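Local coordinates for histidinol-phosphate aminotransferase (Clostridium acetobutylicum, PDB 3FTB), which probably catalyses a pyridoxal phosphate-dependent transamination, likely that of histidinol phosphate in histidine biosynthesis, at residues T179-A185 / C206-A212; F44-E50 / M253-C258. One frame throughout, in Å; residues are numbered along the deposited sequence.

Overall arrangement
Interaction 1 joins strands 179-183 and 207-212, two parallel neighbours in the seven-stranded mixed sheet of the fold type I aminotransferase architecture. Interaction 2 lies nearer the periphery. It packs the turn between helices 42-45 and 48-53 against the end of helix 249-257. The centres are about 26 Å apart and the nearest atoms about 9 Å, so the two contacts do not touch. Along the chain, interaction 1 is nested within the loop that interaction 2 closes. Residues 44-50 thus meet a helix that follows the whole central sheet in sequence. The sheet contact is internal to one chain, whereas interaction 2 also borders the second subunit.

Interaction 1: residues T179-A185 / C206-A212; sequences TIIIDEA and CLFIIRA. With PO4 (phosphate ion), chain G.
Ile182 and Ile209 lie side by side on parallel neighbours of the seven-stranded mixed sheet at the core of the large domain of fold type I pyridoxal phosphate enzymes. Ile209 CD1 leans across to Ile182 CB, 3.7 Å away. On the same face, Leu207 and Ile182 cross obliquely, with Leu207 CD2 3.6 Å from Ile182 CD1. Helix 163-176 packs on this side, placing Phe166, Leu170 and Ala173 on Ile180.

The other face carries Ile181, Phe208 and Ile210. Ile181 CG2 serves both partners. It sits at the edge of the Phe208 ring, 4.0 Å from Phe208 CD2, and lies 3.9 Å from Ile210 CD1. Helix 87-95 covers this side, with Ile90 touching both Phe208 and Ile210.

Backbone bonds alternate between the strands. Ile182 N gives to Phe208 O at 2.7 Å, and Ile210 N returns a bond to Ile182 O. Glu184 N continues the ladder to Ile210 O. Just there, Asp183 OD1 accepts from Ala185 N in an Asx turn, while Asp183 OD2 is bonded to the Tyr111 hydroxyl. The Asp183 carboxylate is therefore held at both oxygens.

Glu184 is extended and crosses Arg211, which folds back at its second torsion (chi2 -71°) to bring its guanidinium within range. Glu184 OE1 meets Arg211 NE at 3.1 Å in a salt bridge. The hydrogen bond within it is weak, being strongly bent at the hydrogen. The stronger partner of this carboxylate is Phe197 N, bonded to Glu184 OE2. Arg211 turns its guanidinium edge to a phosphate ion, probably from the crystallisation liquor, whose phosphorus lies in the guanidinium plane. Arg211 NH2 donates almost straight to phosphate O4 at 2.5 Å, with an angle of 172° at the hydrogen.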
ATOM      1  N   THR A 179      22.926 -13.007  -1.504  1.00 52.49           N
ATOM      2  CA  THR A 179      21.505 -13.196  -1.221  1.00 51.72           C
ATOM      3  C   THR A 179      20.750 -13.763  -2.429  1.00 39.73           C
ATOM      4  O   THR A 179      20.898 -13.280  -3.552  1.00 35.23           O
ATOM      5  CB  THR A 179      20.830 -11.893  -0.733  1.00 50.70           C
ATOM      6  OG1 THR A 179      21.472 -11.431   0.464  1.00 52.21           O
ATOM      7  CG2 THR A 179      19.348 -12.127  -0.454  1.00 46.34           C
ATOM      8  N   ILE A 180      19.944 -14.792  -2.199  1.00 30.82           N
ATOM      9  CA  ILE A 180      19.160 -15.360  -3.287  1.00 30.32           C
ATOM     10  C   ILE A 180      17.664 -15.191  -3.034  1.00 30.51           C
ATOM     11  O   ILE A 180      17.139 -15.676  -2.040  1.00 35.48           O
ATOM     12  CB  ILE A 180      19.568 -16.831  -3.618  1.00 69.86           C
ATOM     13  CG1 ILE A 180      18.979 -17.827  -2.625  1.00 72.24           C
ATOM     14  CG2 ILE A 180      21.081 -16.980  -3.698  1.00 67.71           C
ATOM     15  CD1 ILE A 180      17.872 -18.645  -3.219  1.00 76.17           C
ATOM     16  N   ILE A 181      17.003 -14.469  -3.940  1.00 32.83           N
ATOM     17  CA  ILE A 181      15.586 -14.133  -3.818  1.00 35.77           C
ATOM     18  C   ILE A 181      14.710 -15.034  -4.676  1.00 35.98           C
ATOM     19  O   ILE A 181      14.788 -14.989  -5.906  1.00 41.93           O
ATOM     20  CB  ILE A 181      15.313 -12.687  -4.273  1.00 28.54           C
ATOM     21  CG1 ILE A 181      16.139 -11.689  -3.454  1.00 23.32           C
ATOM     22  CG2 ILE A 181      13.815 -12.381  -4.184  1.00 29.30           C
ATOM     23  CD1 ILE A 181      16.313 -10.362  -4.150  1.00 18.29           C
ATOM     24  N   ILE A 182      13.861 -15.831  -4.035  1.00 28.49           N
ATOM     25  CA  ILE A 182      13.012 -16.761  -4.774  1.00 17.49           C
ATOM     26  C   ILE A 182      11.543 -16.377  -4.755  1.00 31.36           C
ATOM     27  O   ILE A 182      10.887 -16.453  -3.710  1.00 28.00           O
ATOM     28  CB  ILE A 182      13.143 -18.201  -4.262  1.00 12.66           C
ATOM     29  CG1 ILE A 182      14.605 -18.602  -4.183  1.00 18.98           C
ATOM     30  CG2 ILE A 182      12.488 -19.160  -5.224  1.00 15.62           C
ATOM     31  CD1 ILE A 182      14.795 -20.089  -3.994  1.00 20.66           C
ATOM     32  N   ASP A 183      11.038 -15.980  -5.923  1.00 35.72           N
ATOM     33  CA  ASP A 183       9.639 -15.598  -6.091  1.00 33.45           C
ATOM     34  C   ASP A 183       8.734 -16.838  -6.216  1.00 34.30           C
ATOM     35  O   ASP A 183       8.731 -17.531  -7.245  1.00 34.59           O
ATOM     36  CB  ASP A 183       9.516 -14.685  -7.312  1.00 43.68           C
ATOM     37  CG  ASP A 183       8.076 -14.446  -7.734  1.00 44.03           C
ATOM     38  OD1 ASP A 183       7.155 -14.939  -7.047  1.00 47.06           O
ATOM     39  OD2 ASP A 183       7.871 -13.766  -8.763  1.00 45.81           O
ATOM     40  N   GLU A 184       7.977 -17.121  -5.158  1.00 29.76           N
ATOM     41  CA  GLU A 184       7.156 -18.326  -5.102  1.00 22.15           C
ATOM     42  C   GLU A 184       5.662 -18.028  -5.087  1.00 32.77           C
ATOM     43  O   GLU A 184       4.889 -18.723  -4.435  1.00 40.46           O
ATOM     44  CB  GLU A 184       7.533 -19.162  -3.876  1.00 26.11           C
ATOM     45  CG  GLU A 184       8.849 -19.929  -4.039  1.00 23.45           C
ATOM     46  CD  GLU A 184       9.087 -20.892  -2.907  1.00 31.53           C
ATOM     47  OE1 GLU A 184       8.185 -21.099  -2.042  1.00 27.92           O
ATOM     48  OE2 GLU A 184      10.195 -21.447  -2.886  1.00 32.85           O
ATOM     49  N   ALA A 185       5.260 -17.001  -5.828  1.00 36.25           N
ATOM     50  CA  ALA A 185       3.882 -16.526  -5.795  1.00 34.75           C
ATOM     51  C   ALA A 185       2.923 -17.550  -6.377  1.00 32.91           C
ATOM     52  O   ALA A 185       1.718 -17.501  -6.118  1.00 30.86           O
ATOM     53  CB  ALA A 185       3.762 -15.211  -6.543  1.00 43.28           C
ATOM     54  N   CYS A 206      20.713 -16.998   3.298  1.00 23.25           N
ATOM     55  CA  CYS A 206      20.881 -16.317   2.012  1.00 33.20           C
ATOM     56  C   CYS A 206      19.528 -16.304   1.317  1.00 30.68           C
ATOM     57  O   CYS A 206      19.224 -15.415   0.529  1.00 33.29           O
ATOM     58  CB  CYS A 206      21.921 -17.012   1.127  1.00 35.90           C
ATOM     59  SG  CYS A 206      21.454 -18.663   0.523  1.00 43.28           S
ATOM     60  N   LEU A 207      18.704 -17.296   1.646  1.00 28.66           N
ATOM     61  CA  LEU A 207      17.369 -17.417   1.079  1.00 31.27           C
ATOM     62  C   LEU A 207      16.454 -16.271   1.493  1.00 27.82           C
ATOM     63  O   LEU A 207      16.298 -15.976   2.681  1.00 33.85           O
ATOM     64  CB  LEU A 207      16.714 -18.736   1.504  1.00 35.72           C
ATOM     65  CG  LEU A 207      16.909 -20.014   0.691  1.00 40.63           C
ATOM     66  CD1 LEU A 207      16.232 -21.163   1.411  1.00 32.46           C
ATOM     67  CD2 LEU A 207      16.343 -19.855  -0.704  1.00 42.89           C
ATOM     68  N   PHE A 208      15.843 -15.638   0.503  1.00 28.73           N
ATOM     69  CA  PHE A 208      14.721 -14.755   0.752  1.00 22.95           C
ATOM     70  C   PHE A 208      13.576 -15.197  -0.161  1.00 34.41           C
ATOM     71  O   PHE A 208      13.733 -15.237  -1.389  1.00 33.65           O
ATOM     72  CB  PHE A 208      15.108 -13.307   0.481  1.00 25.57           C
ATOM     73  CG  PHE A 208      14.005 -12.318   0.776  1.00 28.08           C
ATOM     74  CD1 PHE A 208      13.816 -11.842   2.059  1.00 34.23           C
ATOM     75  CD2 PHE A 208      13.164 -11.869  -0.229  1.00 23.07           C
ATOM     76  CE1 PHE A 208      12.813 -10.940   2.341  1.00 40.02           C
ATOM     77  CE2 PHE A 208      12.154 -10.963   0.045  1.00 34.96           C
ATOM     78  CZ  PHE A 208      11.978 -10.497   1.337  1.00 37.53           C
ATOM     79  N   ILE A 209      12.440 -15.565   0.429  1.00 34.13           N
ATOM     80  CA  ILE A 209      11.305 -16.065  -0.359  1.00 36.64           C
ATOM     81  C   ILE A 209      10.169 -15.050  -0.431  1.00 32.35           C
ATOM     82  O   ILE A 209       9.853 -14.397   0.567  1.00 28.17           O
ATOM     83  CB  ILE A 209      10.735 -17.394   0.216  1.00 30.82           C
ATOM     84  CG1 ILE A 209      11.852 -18.400   0.529  1.00 29.67           C
ATOM     85  CG2 ILE A 209       9.703 -17.983  -0.707  1.00 13.72           C
ATOM     86  CD1 ILE A 209      12.690 -18.773  -0.652  1.00 35.83           C
ATOM     87  N   ILE A 210       9.566 -14.928  -1.612  1.00 32.44           N
ATOM     88  CA  ILE A 210       8.402 -14.081  -1.814  1.00 26.64           C
ATOM     89  C   ILE A 210       7.153 -14.935  -2.074  1.00 28.44           C
ATOM     90  O   ILE A 210       7.110 -15.735  -3.018  1.00 31.87           O
ATOM     91  CB  ILE A 210       8.636 -13.131  -2.996  1.00 27.47           C
ATOM     92  CG1 ILE A 210       9.848 -12.240  -2.717  1.00 37.62           C
ATOM     93  CG2 ILE A 210       7.417 -12.290  -3.262  1.00 23.44           C
ATOM     94  CD1 ILE A 210      10.146 -11.231  -3.820  1.00 42.24           C
ATOM     95  N   ARG A 211       6.154 -14.805  -1.209  1.00 29.17           N
ATOM     96  CA  ARG A 211       4.878 -15.456  -1.461  1.00 34.95           C
ATOM     97  C   ARG A 211       3.810 -14.415  -1.770  1.00 40.68           C
ATOM     98  O   ARG A 211       4.037 -13.224  -1.606  1.00 28.55           O
ATOM     99  CB  ARG A 211       4.443 -16.274  -0.255  1.00 31.22           C
ATOM    100  CG  ARG A 211       5.343 -17.436   0.075  1.00 23.53           C
ATOM    101  CD  ARG A 211       5.229 -18.530  -0.926  1.00 31.92           C
ATOM    102  NE  ARG A 211       5.858 -19.748  -0.430  1.00 39.58           N
ATOM    103  CZ  ARG A 211       5.177 -20.790   0.023  1.00 38.06           C
ATOM    104  NH1 ARG A 211       3.853 -20.750   0.032  1.00 32.18           N
ATOM    105  NH2 ARG A 211       5.821 -21.868   0.456  1.00 41.95           N
ATOM    106  N   ALA A 212       2.640 -14.876  -2.205  1.00 46.79           N
ATOM    107  CA  ALA A 212       1.519 -13.987  -2.487  1.00 35.92           C
ATOM    108  C   ALA A 212       0.191 -14.714  -2.340  1.00 40.14           C
ATOM    109  O   ALA A 212       0.111 -15.927  -2.545  1.00 40.27           O
ATOM    110  CB  ALA A 212       1.643 -13.403  -3.878  1.00 38.63           C
TER
HETATM  111  P   PO4 G 364       3.125 -23.797   1.591  1.00 62.96           P
HETATM  112  O1  PO4 G 364       2.593 -22.509   1.014  1.00 38.48           O
HETATM  113  O2  PO4 G 364       2.719 -23.896   3.045  1.00 60.06           O
HETATM  114  O3  PO4 G 364       2.559 -24.961   0.803  1.00 66.82           O
HETATM  115  O4  PO4 G 364       4.636 -23.854   1.513  1.00 73.61           O
HETATM  116  O   HOH W   1      -0.427 -16.639  -5.394  1.00 37.77           O

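Interaction 2: residues F44-E50 / M253-C258; sequences FLNNIDE and MAAINC
A Met-aromatic contact joins the end of helix 249-257 to the short helical segments near the start of the modelled chain. Met253 comes at about a right angle to Phe44 and lays its methyl over one face of the ring. Met253 CE is 3.5 Å from the Phe44 ring centroid and 19° off the ring normal, a CH-pi contact. Met253 SD lies obliquely to the same ring, 4.3 Å from its centroid. Bends at both outer torsions of Met253 (chi2 -88°, chi3 -81°) curl the chain so that its methyl comes over the Phe44 ring.

The rim of the ring is also packed. Ala254 CB sits at its edge, 3.9 Å from Phe44 CD2. Cys258 SG is near the ring plane, 3.9 Å from Phe44 CB. Ile222 of the same chain and Leu55 of the second subunit also pack on Phe44, so this aromatic side chain lies where the two subunits meet.

The same methyl reaches the type I turn from Leu45 to Ile48, with Met253 CE 3.3 Å from Asn47 O. Beside it the amide planes of Asn47 and Asn257 are tilted against each other. Asn47 ND2 comes close to Asn257 OD1, but the angle is too poor for a hydrogen bond.

Glu50 extends toward helix 249-257, and Glu50 CG packs 4.1 Å from Met253 CG. Its carboxylate is held by a salt bridge from Arg65 of helix 64-74 to Glu50 OE1. Asn257 instead turns its amide back on its own helix. Asn257 ND2 donates to Met253 O at 2.6 Å, and the same oxygen also accepts from Asn257 N.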
ATOM      1  N   PHE A  44     -13.537 -15.789   3.244  1.00 44.76           N
ATOM      2  CA  PHE A  44     -13.401 -14.346   3.255  1.00 51.33           C
ATOM      3  C   PHE A  44     -14.763 -13.690   3.435  1.00 55.12           C
ATOM      4  O   PHE A  44     -14.901 -12.703   4.154  1.00 62.73           O
ATOM      5  CB  PHE A  44     -12.756 -13.839   1.973  1.00 57.22           C
ATOM      6  CG  PHE A  44     -12.616 -12.353   1.940  1.00 59.05           C
ATOM      7  CD1 PHE A  44     -13.674 -11.551   1.523  1.00 55.51           C
ATOM      8  CD2 PHE A  44     -11.445 -11.748   2.363  1.00 48.90           C
ATOM      9  CE1 PHE A  44     -13.561 -10.176   1.509  1.00 47.02           C
ATOM     10  CE2 PHE A  44     -11.321 -10.375   2.344  1.00 43.07           C
ATOM     11  CZ  PHE A  44     -12.383  -9.586   1.920  1.00 45.21           C
ATOM     12  N   LEU A  45     -15.762 -14.235   2.754  1.00 55.40           N
ATOM     13  CA  LEU A  45     -17.134 -13.800   2.930  1.00 51.53           C
ATOM     14  C   LEU A  45     -17.512 -13.968   4.402  1.00 55.77           C
ATOM     15  O   LEU A  45     -18.016 -13.047   5.042  1.00 53.58           O
ATOM     16  CB  LEU A  45     -18.067 -14.645   2.056  1.00 57.38           C
ATOM     17  CG  LEU A  45     -17.915 -14.658   0.530  1.00 62.70           C
ATOM     18  CD1 LEU A  45     -16.492 -14.996   0.095  1.00 60.93           C
ATOM     19  CD2 LEU A  45     -18.913 -15.639  -0.091  1.00 62.33           C
ATOM     20  N   ASN A  46     -17.243 -15.154   4.941  1.00 66.33           N
ATOM     21  CA  ASN A  46     -17.663 -15.510   6.296  1.00 69.80           C
ATOM     22  C   ASN A  46     -17.126 -14.583   7.387  1.00 70.49           C
ATOM     23  O   ASN A  46     -17.722 -14.473   8.461  1.00 72.27           O
ATOM     24  CB  ASN A  46     -17.294 -16.967   6.615  1.00 77.73           C
ATOM     25  CG  ASN A  46     -17.984 -17.968   5.694  1.00 83.13           C
ATOM     26  OD1 ASN A  46     -19.011 -17.667   5.079  1.00 82.77           O
ATOM     27  ND2 ASN A  46     -17.416 -19.170   5.597  1.00 84.71           N
ATOM     28  N   ASN A  47     -16.002 -13.923   7.119  1.00 69.31           N
ATOM     29  CA  ASN A  47     -15.414 -13.010   8.098  1.00 63.52           C
ATOM     30  C   ASN A  47     -15.374 -11.560   7.643  1.00 54.41           C
ATOM     31  O   ASN A  47     -14.541 -10.786   8.117  1.00 49.46           O
ATOM     32  CB  ASN A  47     -14.010 -13.465   8.509  1.00 60.92           C
ATOM     33  CG  ASN A  47     -14.020 -14.812   9.194  1.00 65.01           C
ATOM     34  OD1 ASN A  47     -14.398 -15.817   8.598  1.00 66.38           O
ATOM     35  ND2 ASN A  47     -13.604 -14.841  10.454  1.00 67.63           N
ATOM     36  N   ILE A  48     -16.275 -11.194   6.733  1.00 48.94           N
ATOM     37  CA  ILE A  48     -16.333  -9.823   6.238  1.00 49.43           C
ATOM     38  C   ILE A  48     -16.714  -8.852   7.358  1.00 52.80           C
ATOM     39  O   ILE A  48     -16.367  -7.668   7.311  1.00 51.62           O
ATOM     40  CB  ILE A  48     -17.322  -9.686   5.078  1.00 51.36           C
ATOM     41  CG1 ILE A  48     -17.223  -8.294   4.456  1.00 53.83           C
ATOM     42  CG2 ILE A  48     -18.743  -9.963   5.552  1.00 56.16           C
ATOM     43  CD1 ILE A  48     -15.885  -8.004   3.823  1.00 55.18           C
ATOM     44  N   ASP A  49     -17.426  -9.357   8.364  1.00 51.58           N
ATOM     45  CA  ASP A  49     -17.794  -8.544   9.518  1.00 56.77           C
ATOM     46  C   ASP A  49     -16.537  -8.069  10.222  1.00 51.72           C
ATOM     47  O   ASP A  49     -16.391  -6.893  10.529  1.00 55.77           O
ATOM     48  CB  ASP A  49     -18.649  -9.349  10.497  1.00 71.74           C
ATOM     49  CG  ASP A  49     -19.983  -9.763   9.905  1.00 86.75           C
ATOM     50  OD1 ASP A  49     -20.253  -9.419   8.734  1.00 90.30           O
ATOM     51  OD2 ASP A  49     -20.763 -10.434  10.616  1.00 91.23           O
ATOM     52  N   GLU A  50     -15.635  -9.006  10.487  1.00 47.18           N
ATOM     53  CA  GLU A  50     -14.352  -8.699  11.097  1.00 46.62           C
ATOM     54  C   GLU A  50     -13.690  -7.546  10.351  1.00 47.71           C
ATOM     55  O   GLU A  50     -13.312  -6.544  10.956  1.00 48.52           O
ATOM     56  CB  GLU A  50     -13.457  -9.945  11.082  1.00 41.98           C
ATOM     57  CG  GLU A  50     -12.010  -9.708  11.471  1.00 43.15           C
ATOM     58  CD  GLU A  50     -11.231 -11.008  11.642  1.00 45.69           C
ATOM     59  OE1 GLU A  50      -9.981 -10.976  11.557  1.00 42.29           O
ATOM     60  OE2 GLU A  50     -11.872 -12.058  11.863  1.00 47.68           O
ATOM     61  N   MET A 253      -7.494  -9.201   7.137  1.00 45.67           N
ATOM     62  CA  MET A 253      -8.549 -10.172   7.413  1.00 46.18           C
ATOM     63  C   MET A 253      -8.417 -11.423   6.551  1.00 42.09           C
ATOM     64  O   MET A 253      -8.667 -12.536   7.022  1.00 43.43           O
ATOM     65  CB  MET A 253      -9.941  -9.557   7.247  1.00 45.76           C
ATOM     66  CG  MET A 253     -11.064 -10.545   7.562  1.00 47.06           C
ATOM     67  SD  MET A 253     -11.604 -11.547   6.152  1.00 32.35           S
ATOM     68  CE  MET A 253     -12.674 -10.334   5.373  1.00 27.20           C
ATOM     69  N   ALA A 254      -8.026 -11.243   5.290  1.00 34.84           N
ATOM     70  CA  ALA A 254      -7.835 -12.375   4.390  1.00 29.88           C
ATOM     71  C   ALA A 254      -6.676 -13.250   4.834  1.00 29.12           C
ATOM     72  O   ALA A 254      -6.830 -14.454   4.996  1.00 32.04           O
ATOM     73  CB  ALA A 254      -7.628 -11.908   2.954  1.00 34.60           C
ATOM     74  N   ALA A 255      -5.515 -12.637   5.025  1.00 36.81           N
ATOM     75  CA  ALA A 255      -4.323 -13.353   5.486  1.00 37.63           C
ATOM     76  C   ALA A 255      -4.544 -14.100   6.797  1.00 35.56           C
ATOM     77  O   ALA A 255      -3.857 -15.071   7.091  1.00 30.14           O
ATOM     78  CB  ALA A 255      -3.152 -12.389   5.639  1.00 34.56           C
ATOM     79  N   ILE A 256      -5.501 -13.641   7.588  1.00 44.67           N
ATOM     80  CA  ILE A 256      -5.743 -14.230   8.899  1.00 43.14           C
ATOM     81  C   ILE A 256      -6.739 -15.398   8.829  1.00 45.22           C
ATOM     82  O   ILE A 256      -6.613 -16.382   9.565  1.00 46.51           O
ATOM     83  CB  ILE A 256      -6.145 -13.134   9.945  1.00 35.70           C
ATOM     84  CG1 ILE A 256      -4.886 -12.362  10.387  1.00 31.06           C
ATOM     85  CG2 ILE A 256      -6.885 -13.753  11.124  1.00 32.49           C
ATOM     86  CD1 ILE A 256      -5.106 -11.155  11.307  1.00 17.78           C
ATOM     87  N   ASN A 257      -7.686 -15.305   7.897  1.00 38.10           N
ATOM     88  CA  ASN A 257      -8.784 -16.263   7.797  1.00 41.70           C
ATOM     89  C   ASN A 257      -8.707 -17.223   6.600  1.00 41.48           C
ATOM     90  O   ASN A 257      -9.298 -18.303   6.617  1.00 43.74           O
ATOM     91  CB  ASN A 257     -10.114 -15.502   7.779  1.00 45.45           C
ATOM     92  CG  ASN A 257     -10.330 -14.686   9.048  1.00 46.58           C
ATOM     93  OD1 ASN A 257     -10.570 -15.237  10.115  1.00 45.27           O
ATOM     94  ND2 ASN A 257     -10.244 -13.369   8.932  1.00 46.31           N
ATOM     95  N   CYS A 258      -7.965 -16.829   5.573  1.00 35.94           N
ATOM     96  CA  CYS A 258      -7.956 -17.568   4.317  1.00 32.26           C
ATOM     97  C   CYS A 258      -6.815 -18.558   4.182  1.00 22.79           C
ATOM     98  O   CYS A 258      -6.926 -19.514   3.432  1.00 24.27           O
ATOM     99  CB  CYS A 258      -8.001 -16.611   3.121  1.00 23.25           C
ATOM    100  SG  CYS A 258      -9.530 -15.654   3.111  1.00 35.38           S
TER